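Side-chain contacts in ATP-dependent kinase YFH7 (Saccharomyces cerevisiae, PDB 2GA8), which acts as an ATP-dependent P-loop kinase that could be involved in endoplasmic reticulum membrane assembly: residues A[16-21]-A[287-292]; A[9-14]-A[260-265]; A[22-27]-A[232-237]. All blocks are in the same frame, centred on the assembly; numbering follows the deposited sequence.

Contact 1: residues A[16-21]-A[287-292]; sequences DNRIED and TGALLV
R18 and A289 bring the two backbones closest, their CA atoms 6.6 Å apart, where R18 follows helix 4-17 and A289 leads into strand 290-296. G288 lies at the turn out of helix 275-285, with a positive phi (80°) that glycine tolerates easily. R18 carries the contact from the other side. Its CG stands anti to its own carbonyl carbon, and two further bends, at chi2 and chi3, fold the chain so that the guanidinium lies over the glycine. The carbonyl oxygen of G288 sits above one face of that flat group, 2.9 Å from its plane and displaced toward the rim. G288 O is 3.0 Å from R18 NE, at an angle too poor for a hydrogen bond; the approach is to the face of the group. D21 CB covers the opposite face, 3.6 Å above the plane, so the guanidinium is sandwiched between a carbonyl and a methylene group. The NE hydrogen is used on N22 OD1 instead. N22 also reaches across to T287 O through its ND2, so this one amide ties the arginine to the turn. Lower on the arginine, R18 CG packs on the methyl CB of A289 at 4.2 Å. The turn is braced from within: T287 OG1 accepts from A289 N (3.1 Å, 153°) in an ST turn and is also hydrogen-bonded to L284 O, in the last turn of helix 275-285. On the arginine side, D21 N bonds R18 O at 2.9 Å, curling the chain round after the helix. The contact thus joins two helix-to-strand connections at one end of the parallel sheet, an arrangement that belongs to the layered alpha/beta core of a P-loop kinase.

Contact 2: residues A[9-14]-A[260-265]; sequences DDVLQL and TRIVIL
V11 lays its CG1 methyl over the outer end of I262, coming within 3.6 Å of CD1 and 3.8 Å of CG2. With that methyl anti to the backbone N (chi1 172°), the valine sends a single branch at the isoleucine, and it settles in the angle between the two arms of I262, where CG1 of I262 is also near at 4.0 Å. The two side chains cross obliquely. I262 is extended toward the helix, with CG1 anti to its carbonyl carbon and CD1 carried on almost straight (chi2 167°), which puts CD1 at the front of the strand's side of the contact. L12 joins from one side: its first bond points away from the strand, yet its outer end swings back, so that L12 CD2 lies 4.2 Å from the same I262 CD1 and the leucine crosses the isoleucine at about a right angle. CD1 is therefore shared by two consecutive helical residues, more tightly by V11 than by L12. The contact is wholly apolar, mainly methyl against methyl.

Around it the hydrophobic layer continues across several strands. V11 also packs on V27 and L291, and I262 on V25 and A156, so that helix 4-17 lies across neighbouring strands of the sheet. Strand 262-267 has V263 and L265 in contact with helix 192-206. Its alternating residues thus serve two different helices, with I262 given to the N-terminal one. Helix on sheet on helix in this way is the three-layer alpha/beta/alpha sandwich of P-loop NTPases, here built on a five-stranded parallel sheet of order 2-3-1-4-5, and the V11–I262 pair belongs to one of its two hydrophobic interfaces.

Contact 3: residues A[22-27]-A[232-237]; sequences NYRVCV and QTIPDI
With CG anti to the backbone N (chi1 -171°), Y23 swings its ring toward I234, while I234 carries CG1 anti to its own carbonyl carbon and CG2 anti to its backbone N, so that its two branches serve two different partners. I234 CG1 lies over one face of the tyrosine ring in a CH-pi contact, 4.1 Å from the centroid and 23° off the normal; it is displaced toward the rim, and Y23 CE2 is the nearest ring atom at 3.8 Å. I234 CG2 meets R24, 3.8 Å from NH2. I237 CD1 adds a looser touch on R24 NH1 at 4.3 Å.

The polar ends are satisfied beside these apolar surfaces. Water 1, in the guanidinium plane at its edge, accepts from R24 NH2 at 3.0 Å and donates to P235 O at 2.7 Å, bridging the two segments. T205 OG1 and T260 O bind R24 NH1 and NE, and the tyrosine OH is held by K258 O and S231 N. Bonds at NH1, NH2 and NE thus hold the turn of the buried guanidinium, and those at OH anchor the end of the tyrosine, while one isoleucine packs on both residues. The chemistry implies a mixed interface, in which the water carries a polar link between segments 22-27 and 232-237.

All three contacts gather round strand 25-30, the middle strand of the parallel sheet. Contacts 1 and 2, centres about 9 Å apart, share helix 4-17 and meet where L291 CG packs on L14 CD2 at 3.6 Å. Contact 3 lies about 12 Å, centre to centre, from each. Its 22-27 segment probably bonds to the segments on both sides: C26 N to A289 O (2.9 Å), at the lead-in to strand 290-296, and V27 O to L265 N (2.7 Å). Bound mercury lies about 6 Å from the I234 side chain of contact 3 and about 10 Å from that of T287 in contact 1. The contacts lie away from the ATP site, but strand 25-30 runs directly into G31, the start of the P-loop that probably binds ATP.

Contact 1: residues A[16-21]-A[287-292]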
ATOM      1  N   ASP A  16      19.451  -0.610  -7.954  1.00 15.30           N
ATOM      2  CA  ASP A  16      20.688  -0.286  -8.655  1.00 16.42           C
ATOM      3  C   ASP A  16      20.605  -0.672 -10.127  1.00 15.98           C
ATOM      4  O   ASP A  16      21.055   0.065 -10.998  1.00 15.46           O
ATOM      5  CB  ASP A  16      21.873  -0.997  -8.010  1.00 16.01           C
ATOM      6  CG  ASP A  16      23.193  -0.548  -8.596  1.00 19.17           C
ATOM      7  OD1 ASP A  16      23.570   0.619  -8.364  1.00 20.41           O
ATOM      8  OD2 ASP A  16      23.843  -1.350  -9.297  1.00 18.75           O
ATOM      9  N   ASN A  17      20.034  -1.838 -10.400  1.00 17.76           N
ATOM     10  CA  ASN A  17      19.889  -2.309 -11.772  1.00 20.91           C
ATOM     11  C   ASN A  17      18.945  -1.442 -12.602  1.00 20.27           C
ATOM     12  O   ASN A  17      19.117  -1.313 -13.814  1.00 21.84           O
ATOM     13  CB  ASN A  17      19.387  -3.753 -11.778  1.00 26.55           C
ATOM     14  CG  ASN A  17      20.518  -4.761 -11.770  1.00 32.89           C
ATOM     15  OD1 ASN A  17      20.337  -5.914 -11.377  1.00 37.24           O
ATOM     16  ND2 ASN A  17      21.693  -4.332 -12.225  1.00 35.11           N
ATOM     17  N   ARG A  18      17.966  -0.834 -11.943  1.00 17.65           N
ATOM     18  CA  ARG A  18      16.973  -0.005 -12.627  1.00 17.30           C
ATOM     19  C   ARG A  18      17.147   1.492 -12.388  1.00 16.23           C
ATOM     20  O   ARG A  18      16.281   2.287 -12.744  1.00 16.21           O
ATOM     21  CB  ARG A  18      15.572  -0.430 -12.171  1.00 15.76           C
ATOM     22  CG  ARG A  18      15.288  -1.912 -12.339  1.00 19.17           C
ATOM     23  CD  ARG A  18      15.219  -2.295 -13.808  1.00 17.66           C
ATOM     24  NE  ARG A  18      14.137  -1.585 -14.484  1.00 20.85           N
ATOM     25  CZ  ARG A  18      13.814  -1.745 -15.763  1.00 22.15           C
ATOM     26  NH1 ARG A  18      14.493  -2.595 -16.523  1.00 25.97           N
ATOM     27  NH2 ARG A  18      12.798  -1.065 -16.279  1.00 22.91           N
ATOM     28  N   ILE A  19      18.278   1.870 -11.802  1.00 18.19           N
ATOM     29  CA  ILE A  19      18.575   3.260 -11.471  1.00 19.15           C
ATOM     30  C   ILE A  19      18.382   4.272 -12.605  1.00 19.95           C
ATOM     31  O   ILE A  19      17.979   5.413 -12.364  1.00 19.54           O
ATOM     32  CB  ILE A  19      20.022   3.381 -10.933  1.00 21.68           C
ATOM     33  CG1 ILE A  19      20.174   4.678 -10.139  1.00 25.64           C
ATOM     34  CG2 ILE A  19      21.018   3.328 -12.087  1.00 21.80           C
ATOM     35  CD1 ILE A  19      19.354   4.707  -8.861  1.00 24.99           C
ATOM     36  N   GLU A  20      18.671   3.862 -13.836  1.00 19.39           N
ATOM     37  CA  GLU A  20      18.527   4.749 -14.983  1.00 22.03           C
ATOM     38  C   GLU A  20      17.191   4.574 -15.697  1.00 21.18           C
ATOM     39  O   GLU A  20      16.855   5.352 -16.588  1.00 23.54           O
ATOM     40  CB  GLU A  20      19.668   4.511 -15.981  1.00 24.95           C
ATOM     41  CG  GLU A  20      21.036   4.977 -15.495  1.00 30.71           C
ATOM     42  CD  GLU A  20      22.162   4.588 -16.439  1.00 34.97           C
ATOM     43  OE1 GLU A  20      22.094   4.940 -17.636  1.00 37.19           O
ATOM     44  OE2 GLU A  20      23.118   3.926 -15.981  1.00 37.55           O
ATOM     45  N   ASP A  21      16.427   3.564 -15.294  1.00 19.79           N
ATOM     46  CA  ASP A  21      15.143   3.269 -15.926  1.00 19.21           C
ATOM     47  C   ASP A  21      13.913   3.549 -15.075  1.00 18.50           C
ATOM     48  O   ASP A  21      12.820   3.764 -15.606  1.00 17.18           O
ATOM     49  CB  ASP A  21      15.106   1.800 -16.354  1.00 22.62           C
ATOM     50  CG  ASP A  21      16.207   1.450 -17.331  1.00 26.37           C
ATOM     51  OD1 ASP A  21      16.251   2.066 -18.414  1.00 28.68           O
ATOM     52  OD2 ASP A  21      17.026   0.562 -17.014  1.00 29.70           O
ATOM     53  N   THR A 287       6.291  -1.739 -14.572  1.00 17.25           N
ATOM     54  CA  THR A 287       7.296  -0.688 -14.414  1.00 16.22           C
ATOM     55  C   THR A 287       8.670  -1.293 -14.667  1.00 16.95           C
ATOM     56  O   THR A 287       9.624  -0.582 -14.981  1.00 16.33           O
ATOM     57  CB  THR A 287       7.315  -0.094 -12.984  1.00 15.04           C
ATOM     58  OG1 THR A 287       7.636  -1.123 -12.038  1.00 15.10           O
ATOM     59  CG2 THR A 287       5.972   0.521 -12.636  1.00 15.93           C
ATOM     60  N   GLY A 288       8.761  -2.612 -14.533  1.00 16.92           N
ATOM     61  CA  GLY A 288      10.034  -3.284 -14.719  1.00 15.84           C
ATOM     62  C   GLY A 288      10.892  -3.158 -13.469  1.00 15.37           C
ATOM     63  O   GLY A 288      12.082  -3.488 -13.471  1.00 13.38           O
ATOM     64  N   ALA A 289      10.285  -2.675 -12.389  1.00 13.60           N
ATOM     65  CA  ALA A 289      11.006  -2.500 -11.131  1.00 12.42           C
ATOM     66  C   ALA A 289      10.153  -2.964  -9.958  1.00 11.40           C
ATOM     67  O   ALA A 289       9.806  -2.176  -9.083  1.00 12.98           O
ATOM     68  CB  ALA A 289      11.396  -1.032 -10.953  1.00 12.53           C
ATOM     69  N   LEU A 290       9.830  -4.254  -9.950  1.00 11.66           N
ATOM     70  CA  LEU A 290       9.011  -4.840  -8.899  1.00 10.93           C
ATOM     71  C   LEU A 290       9.570  -6.146  -8.341  1.00 12.57           C
ATOM     72  O   LEU A 290      10.015  -7.011  -9.091  1.00 11.04           O
ATOM     73  CB  LEU A 290       7.603  -5.118  -9.435  1.00 10.71           C
ATOM     74  CG  LEU A 290       6.665  -5.885  -8.496  1.00 11.71           C
ATOM     75  CD1 LEU A 290       6.238  -4.966  -7.359  1.00 11.11           C
ATOM     76  CD2 LEU A 290       5.447  -6.383  -9.260  1.00 14.66           C
ATOM     77  N   LEU A 291       9.545  -6.272  -7.018  1.00 11.61           N
ATOM     78  CA  LEU A 291       9.953  -7.498  -6.343  1.00 13.05           C
ATOM     79  C   LEU A 291       8.663  -7.946  -5.667  1.00 12.28           C
ATOM     80  O   LEU A 291       7.937  -7.118  -5.116  1.00 13.30           O
ATOM     81  CB  LEU A 291      11.044  -7.235  -5.303  1.00 15.83           C
ATOM     82  CG  LEU A 291      12.450  -7.138  -5.910  1.00 17.35           C
ATOM     83  CD1 LEU A 291      13.472  -6.896  -4.813  1.00 18.75           C
ATOM     84  CD2 LEU A 291      12.765  -8.427  -6.665  1.00 17.73           C
ATOM     85  N   VAL A 292       8.369  -9.239  -5.735  1.00 10.93           N
ATOM     86  CA  VAL A 292       7.147  -9.789  -5.158  1.00 11.08           C
ATOM     87  C   VAL A 292       7.424 -10.926  -4.178  1.00 12.31           C
ATOM     88  O   VAL A 292       8.106 -11.891  -4.517  1.00 12.35           O
ATOM     89  CB  VAL A 292       6.217 -10.320  -6.270  1.00 10.87           C
ATOM     90  CG1 VAL A 292       4.913 -10.838  -5.668  1.00 12.29           C
ATOM     91  CG2 VAL A 292       5.939  -9.209  -7.284  1.00 13.29           C
TER

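Contact 2: residues A[9-14]-A[260-265]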
ATOM      1  N   ASP A   9      18.995  -6.457   0.693  1.00 17.08           N
ATOM      2  CA  ASP A   9      20.023  -6.566  -0.334  1.00 17.96           C
ATOM      3  C   ASP A   9      19.405  -6.751  -1.711  1.00 17.03           C
ATOM      4  O   ASP A   9      19.844  -6.135  -2.679  1.00 15.33           O
ATOM      5  CB  ASP A   9      20.978  -7.728  -0.040  1.00 21.37           C
ATOM      6  CG  ASP A   9      21.872  -7.461   1.154  1.00 25.40           C
ATOM      7  OD1 ASP A   9      22.150  -6.277   1.441  1.00 27.24           O
ATOM      8  OD2 ASP A   9      22.309  -8.439   1.799  1.00 31.08           O
ATOM      9  N   ASP A  10      18.380  -7.594  -1.803  1.00 16.40           N
ATOM     10  CA  ASP A  10      17.744  -7.824  -3.085  1.00 17.04           C
ATOM     11  C   ASP A  10      17.037  -6.567  -3.576  1.00 14.86           C
ATOM     12  O   ASP A  10      17.039  -6.284  -4.769  1.00 14.06           O
ATOM     13  CB  ASP A  10      16.763  -9.000  -3.002  1.00 21.68           C
ATOM     14  CG  ASP A  10      17.469 -10.328  -2.751  1.00 25.67           C
ATOM     15  OD1 ASP A  10      18.574 -10.528  -3.301  1.00 31.47           O
ATOM     16  OD2 ASP A  10      16.920 -11.169  -2.016  1.00 30.34           O
ATOM     17  N   VAL A  11      16.447  -5.807  -2.658  1.00 14.73           N
ATOM     18  CA  VAL A  11      15.768  -4.567  -3.036  1.00 14.53           C
ATOM     19  C   VAL A  11      16.795  -3.574  -3.584  1.00 14.63           C
ATOM     20  O   VAL A  11      16.580  -2.954  -4.625  1.00 13.40           O
ATOM     21  CB  VAL A  11      15.045  -3.934  -1.829  1.00 16.07           C
ATOM     22  CG1 VAL A  11      14.519  -2.550  -2.198  1.00 16.83           C
ATOM     23  CG2 VAL A  11      13.899  -4.826  -1.394  1.00 19.93           C
ATOM     24  N   LEU A  12      17.924  -3.436  -2.893  1.00 14.70           N
ATOM     25  CA  LEU A  12      18.962  -2.517  -3.344  1.00 14.90           C
ATOM     26  C   LEU A  12      19.562  -2.965  -4.672  1.00 15.60           C
ATOM     27  O   LEU A  12      19.984  -2.141  -5.480  1.00 14.97           O
ATOM     28  CB  LEU A  12      20.066  -2.389  -2.289  1.00 15.87           C
ATOM     29  CG  LEU A  12      19.628  -1.758  -0.965  1.00 18.89           C
ATOM     30  CD1 LEU A  12      20.818  -1.655  -0.022  1.00 21.72           C
ATOM     31  CD2 LEU A  12      19.045  -0.380  -1.228  1.00 19.31           C
ATOM     32  N   GLN A  13      19.603  -4.272  -4.901  1.00 15.35           N
ATOM     33  CA  GLN A  13      20.159  -4.770  -6.149  1.00 18.15           C
ATOM     34  C   GLN A  13      19.272  -4.379  -7.323  1.00 16.70           C
ATOM     35  O   GLN A  13      19.764  -3.983  -8.380  1.00 17.41           O
ATOM     36  CB  GLN A  13      20.315  -6.287  -6.098  1.00 19.35           C
ATOM     37  CG  GLN A  13      20.865  -6.880  -7.376  1.00 27.75           C
ATOM     38  CD  GLN A  13      21.295  -8.317  -7.195  1.00 32.54           C
ATOM     39  OE1 GLN A  13      20.482  -9.184  -6.864  1.00 36.39           O
ATOM     40  NE2 GLN A  13      22.580  -8.581  -7.403  1.00 33.42           N
ATOM     41  N   LEU A  14      17.963  -4.490  -7.135  1.00 17.09           N
ATOM     42  CA  LEU A  14      17.031  -4.135  -8.199  1.00 17.70           C
ATOM     43  C   LEU A  14      17.042  -2.630  -8.429  1.00 14.69           C
ATOM     44  O   LEU A  14      17.054  -2.173  -9.569  1.00 16.53           O
ATOM     45  CB  LEU A  14      15.613  -4.601  -7.865  1.00 17.95           C
ATOM     46  CG  LEU A  14      14.573  -4.297  -8.958  1.00 18.88           C
ATOM     47  CD1 LEU A  14      15.052  -4.849 -10.295  1.00 21.37           C
ATOM     48  CD2 LEU A  14      13.239  -4.908  -8.588  1.00 19.77           C
ATOM     49  N   THR A 260      11.494   9.250  -1.592  1.00 13.32           N
ATOM     50  CA  THR A 260      11.126   7.842  -1.514  1.00 11.87           C
ATOM     51  C   THR A 260      11.464   7.147  -2.832  1.00 12.00           C
ATOM     52  O   THR A 260      10.804   7.371  -3.848  1.00 13.01           O
ATOM     53  CB  THR A 260       9.624   7.676  -1.245  1.00 12.04           C
ATOM     54  OG1 THR A 260       9.235   8.510  -0.142  1.00 10.73           O
ATOM     55  CG2 THR A 260       9.312   6.229  -0.915  1.00 10.26           C
ATOM     56  N   ARG A 261      12.489   6.297  -2.810  1.00  8.99           N
ATOM     57  CA  ARG A 261      12.910   5.585  -4.011  1.00  9.65           C
ATOM     58  C   ARG A 261      12.555   4.099  -3.943  1.00  9.04           C
ATOM     59  O   ARG A 261      12.753   3.355  -4.901  1.00 10.01           O
ATOM     60  CB  ARG A 261      14.417   5.765  -4.212  1.00 12.02           C
ATOM     61  CG  ARG A 261      14.858   7.227  -4.222  1.00 11.98           C
ATOM     62  CD  ARG A 261      14.268   8.005  -5.404  1.00 11.95           C
ATOM     63  NE  ARG A 261      14.964   7.723  -6.660  1.00 12.98           N
ATOM     64  CZ  ARG A 261      16.147   8.236  -6.996  1.00 13.23           C
ATOM     65  NH1 ARG A 261      16.769   9.076  -6.175  1.00 12.65           N
ATOM     66  NH2 ARG A 261      16.722   7.890  -8.142  1.00 15.62           N
ATOM     67  N   ILE A 262      12.038   3.683  -2.792  1.00 10.52           N
ATOM     68  CA  ILE A 262      11.633   2.304  -2.564  1.00 11.42           C
ATOM     69  C   ILE A 262      10.292   2.349  -1.839  1.00 11.80           C
ATOM     70  O   ILE A 262      10.172   2.975  -0.787  1.00 10.08           O
ATOM     71  CB  ILE A 262      12.666   1.558  -1.684  1.00 11.46           C
ATOM     72  CG1 ILE A 262      13.978   1.398  -2.450  1.00 11.92           C
ATOM     73  CG2 ILE A 262      12.124   0.199  -1.264  1.00 11.51           C
ATOM     74  CD1 ILE A 262      15.135   0.967  -1.585  1.00 15.95           C
ATOM     75  N   VAL A 263       9.279   1.713  -2.419  1.00 10.97           N
ATOM     76  CA  VAL A 263       7.954   1.689  -1.816  1.00 10.84           C
ATOM     77  C   VAL A 263       7.617   0.237  -1.532  1.00 10.82           C
ATOM     78  O   VAL A 263       7.609  -0.603  -2.435  1.00 10.14           O
ATOM     79  CB  VAL A 263       6.877   2.293  -2.757  1.00 10.86           C
ATOM     80  CG1 VAL A 263       5.501   2.215  -2.098  1.00 12.36           C
ATOM     81  CG2 VAL A 263       7.221   3.731  -3.078  1.00 12.72           C
ATOM     82  N   ILE A 264       7.361  -0.056  -0.262  1.00 10.39           N
ATOM     83  CA  ILE A 264       7.041  -1.407   0.159  1.00 11.16           C
ATOM     84  C   ILE A 264       5.547  -1.483   0.451  1.00 10.14           C
ATOM     85  O   ILE A 264       5.075  -0.920   1.426  1.00 12.10           O
ATOM     86  CB  ILE A 264       7.842  -1.778   1.425  1.00 11.84           C
ATOM     87  CG1 ILE A 264       9.342  -1.690   1.124  1.00 12.90           C
ATOM     88  CG2 ILE A 264       7.470  -3.182   1.888  1.00 15.87           C
ATOM     89  CD1 ILE A 264      10.212  -1.557   2.375  1.00 16.04           C
ATOM     90  N   LEU A 265       4.811  -2.169  -0.416  1.00 10.10           N
ATOM     91  CA  LEU A 265       3.375  -2.306  -0.249  1.00 11.27           C
ATOM     92  C   LEU A 265       3.087  -3.667   0.354  1.00 11.68           C
ATOM     93  O   LEU A 265       3.533  -4.684  -0.171  1.00 11.82           O
ATOM     94  CB  LEU A 265       2.668  -2.178  -1.601  1.00 12.49           C
ATOM     95  CG  LEU A 265       2.918  -0.860  -2.341  1.00 15.03           C
ATOM     96  CD1 LEU A 265       4.065  -1.032  -3.323  1.00 15.16           C
ATOM     97  CD2 LEU A 265       1.659  -0.443  -3.080  1.00 16.43           C
TER

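Contact 3: residues A[22-27]-A[232-237]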
ATOM      1  N   ASN A  22      14.078   3.535 -13.758  1.00 15.40           N
ATOM      2  CA  ASN A  22      12.945   3.761 -12.866  1.00 14.32           C
ATOM      3  C   ASN A  22      13.322   4.670 -11.717  1.00 13.08           C
ATOM      4  O   ASN A  22      14.366   4.487 -11.089  1.00 15.31           O
ATOM      5  CB  ASN A  22      12.440   2.432 -12.287  1.00 13.28           C
ATOM      6  CG  ASN A  22      11.914   1.486 -13.353  1.00 14.99           C
ATOM      7  OD1 ASN A  22      12.656   0.673 -13.909  1.00 15.36           O
ATOM      8  ND2 ASN A  22      10.624   1.591 -13.641  1.00 14.42           N
ATOM      9  N   TYR A  23      12.461   5.637 -11.432  1.00 13.22           N
ATOM     10  CA  TYR A  23      12.713   6.566 -10.340  1.00 13.57           C
ATOM     11  C   TYR A  23      12.612   5.846  -8.999  1.00 13.19           C
ATOM     12  O   TYR A  23      13.316   6.174  -8.042  1.00 14.08           O
ATOM     13  CB  TYR A  23      11.707   7.711 -10.357  1.00 11.46           C
ATOM     14  CG  TYR A  23      12.076   8.796  -9.376  1.00 12.19           C
ATOM     15  CD1 TYR A  23      13.163   9.630  -9.621  1.00 11.38           C
ATOM     16  CD2 TYR A  23      11.368   8.963  -8.186  1.00 10.59           C
ATOM     17  CE1 TYR A  23      13.537  10.600  -8.712  1.00 11.53           C
ATOM     18  CE2 TYR A  23      11.737   9.937  -7.262  1.00 11.94           C
ATOM     19  CZ  TYR A  23      12.824  10.751  -7.537  1.00 11.66           C
ATOM     20  OH  TYR A  23      13.192  11.717  -6.638  1.00 11.65           O
ATOM     21  N   ARG A  24      11.712   4.874  -8.925  1.00 14.58           N
ATOM     22  CA  ARG A  24      11.547   4.121  -7.697  1.00 15.37           C
ATOM     23  C   ARG A  24      11.223   2.664  -7.973  1.00 16.02           C
ATOM     24  O   ARG A  24      10.728   2.313  -9.045  1.00 16.18           O
ATOM     25  CB  ARG A  24      10.462   4.767  -6.815  1.00 17.91           C
ATOM     26  CG  ARG A  24       9.258   5.293  -7.573  1.00 18.01           C
ATOM     27  CD  ARG A  24       8.180   5.865  -6.653  1.00 19.42           C
ATOM     28  NE  ARG A  24       8.655   6.960  -5.811  1.00 17.39           N
ATOM     29  CZ  ARG A  24       7.964   8.068  -5.553  1.00 13.76           C
ATOM     30  NH1 ARG A  24       6.761   8.249  -6.078  1.00 15.50           N
ATOM     31  NH2 ARG A  24       8.466   8.990  -4.745  1.00 14.18           N
ATOM     32  N   VAL A  25      11.544   1.804  -7.016  1.00 14.37           N
ATOM     33  CA  VAL A  25      11.258   0.391  -7.173  1.00 14.56           C
ATOM     34  C   VAL A  25      10.168   0.044  -6.175  1.00 13.28           C
ATOM     35  O   VAL A  25      10.071   0.656  -5.114  1.00 12.51           O
ATOM     36  CB  VAL A  25      12.505  -0.470  -6.916  1.00 17.57           C
ATOM     37  CG1 VAL A  25      13.592  -0.110  -7.927  1.00 20.52           C
ATOM     38  CG2 VAL A  25      12.998  -0.266  -5.504  1.00 19.51           C
ATOM     39  N   CYS A  26       9.333  -0.919  -6.530  1.00 11.26           N
ATOM     40  CA  CYS A  26       8.244  -1.316  -5.653  1.00 12.74           C
ATOM     41  C   CYS A  26       8.424  -2.735  -5.166  1.00 11.46           C
ATOM     42  O   CYS A  26       8.999  -3.576  -5.852  1.00 11.51           O
ATOM     43  CB  CYS A  26       6.900  -1.208  -6.379  1.00 13.58           C
ATOM     44  SG  CYS A  26       6.386   0.492  -6.762  1.00 16.65           S
ATOM     45  N   VAL A  27       7.926  -2.987  -3.965  1.00 12.07           N
ATOM     46  CA  VAL A  27       7.989  -4.312  -3.384  1.00 13.05           C
ATOM     47  C   VAL A  27       6.588  -4.659  -2.924  1.00 12.65           C
ATOM     48  O   VAL A  27       5.935  -3.862  -2.251  1.00 11.70           O
ATOM     49  CB  VAL A  27       8.922  -4.367  -2.163  1.00 14.02           C
ATOM     50  CG1 VAL A  27       8.914  -5.779  -1.569  1.00 15.60           C
ATOM     51  CG2 VAL A  27      10.336  -3.956  -2.561  1.00 15.89           C
ATOM     52  N   GLN A 232      13.031  17.155  -8.496  1.00 16.43           N
ATOM     53  CA  GLN A 232      12.137  18.175  -7.965  1.00 16.94           C
ATOM     54  C   GLN A 232      10.732  18.044  -8.563  1.00 15.59           C
ATOM     55  O   GLN A 232       9.779  18.625  -8.050  1.00 17.56           O
ATOM     56  CB  GLN A 232      12.702  19.565  -8.278  1.00 22.28           C
ATOM     57  CG  GLN A 232      12.010  20.708  -7.557  1.00 30.65           C
ATOM     58  CD  GLN A 232      12.089  20.574  -6.046  1.00 34.09           C
ATOM     59  OE1 GLN A 232      13.163  20.342  -5.487  1.00 37.69           O
ATOM     60  NE2 GLN A 232      10.953  20.729  -5.377  1.00 37.72           N
ATOM     61  N   THR A 233      10.601  17.271  -9.635  1.00 14.90           N
ATOM     62  CA  THR A 233       9.306  17.109 -10.299  1.00 16.57           C
ATOM     63  C   THR A 233       8.334  16.151  -9.621  1.00 16.53           C
ATOM     64  O   THR A 233       7.166  16.095  -9.995  1.00 16.65           O
ATOM     65  CB  THR A 233       9.474  16.620 -11.744  1.00 18.10           C
ATOM     66  OG1 THR A 233      10.023  15.297 -11.736  1.00 19.88           O
ATOM     67  CG2 THR A 233      10.390  17.553 -12.516  1.00 19.20           C
ATOM     68  N   ILE A 234       8.813  15.408  -8.629  1.00 14.55           N
ATOM     69  CA  ILE A 234       7.981  14.436  -7.920  1.00 15.26           C
ATOM     70  C   ILE A 234       7.320  15.062  -6.695  1.00 15.45           C
ATOM     71  O   ILE A 234       7.996  15.469  -5.757  1.00 17.16           O
ATOM     72  CB  ILE A 234       8.836  13.214  -7.491  1.00 14.34           C
ATOM     73  CG1 ILE A 234       9.478  12.578  -8.729  1.00 15.78           C
ATOM     74  CG2 ILE A 234       7.976  12.195  -6.742  1.00 16.77           C
ATOM     75  CD1 ILE A 234       8.486  11.948  -9.705  1.00 16.32           C
ATOM     76  N   PRO A 235       5.978  15.137  -6.687  1.00 15.27           N
ATOM     77  CA  PRO A 235       5.256  15.731  -5.559  1.00 16.78           C
ATOM     78  C   PRO A 235       5.098  14.777  -4.387  1.00 16.00           C
ATOM     79  O   PRO A 235       5.328  13.577  -4.520  1.00 17.58           O
ATOM     80  CB  PRO A 235       3.913  16.081  -6.175  1.00 16.41           C
ATOM     81  CG  PRO A 235       3.668  14.873  -7.049  1.00 17.46           C
ATOM     82  CD  PRO A 235       5.035  14.646  -7.710  1.00 16.76           C
ATOM     83  N   ASP A 236       4.711  15.319  -3.237  1.00 16.60           N
ATOM     84  CA  ASP A 236       4.481  14.493  -2.060  1.00 16.09           C
ATOM     85  C   ASP A 236       3.135  13.810  -2.254  1.00 16.94           C
ATOM     86  O   ASP A 236       2.169  14.439  -2.679  1.00 17.25           O
ATOM     87  CB  ASP A 236       4.419  15.342  -0.782  1.00 17.23           C
ATOM     88  CG  ASP A 236       5.783  15.836  -0.332  1.00 20.77           C
ATOM     89  OD1 ASP A 236       6.804  15.330  -0.838  1.00 20.44           O
ATOM     90  OD2 ASP A 236       5.829  16.725   0.547  1.00 22.24           O
ATOM     91  N   ILE A 237       3.081  12.519  -1.950  1.00 16.27           N
ATOM     92  CA  ILE A 237       1.845  11.757  -2.075  1.00 15.22           C
ATOM     93  C   ILE A 237       1.502  11.256  -0.684  1.00 15.66           C
ATOM     94  O   ILE A 237       2.304  10.562  -0.062  1.00 16.26           O
ATOM     95  CB  ILE A 237       2.026  10.552  -3.013  1.00 13.91           C
ATOM     96  CG1 ILE A 237       2.440  11.036  -4.401  1.00 14.38           C
ATOM     97  CG2 ILE A 237       0.725   9.751  -3.093  1.00 14.55           C
ATOM     98  CD1 ILE A 237       2.891   9.923  -5.325  1.00 13.58           C
TER
HETATM   99  O   HOH W   1       6.188  10.983  -4.416  1.00 12.67           O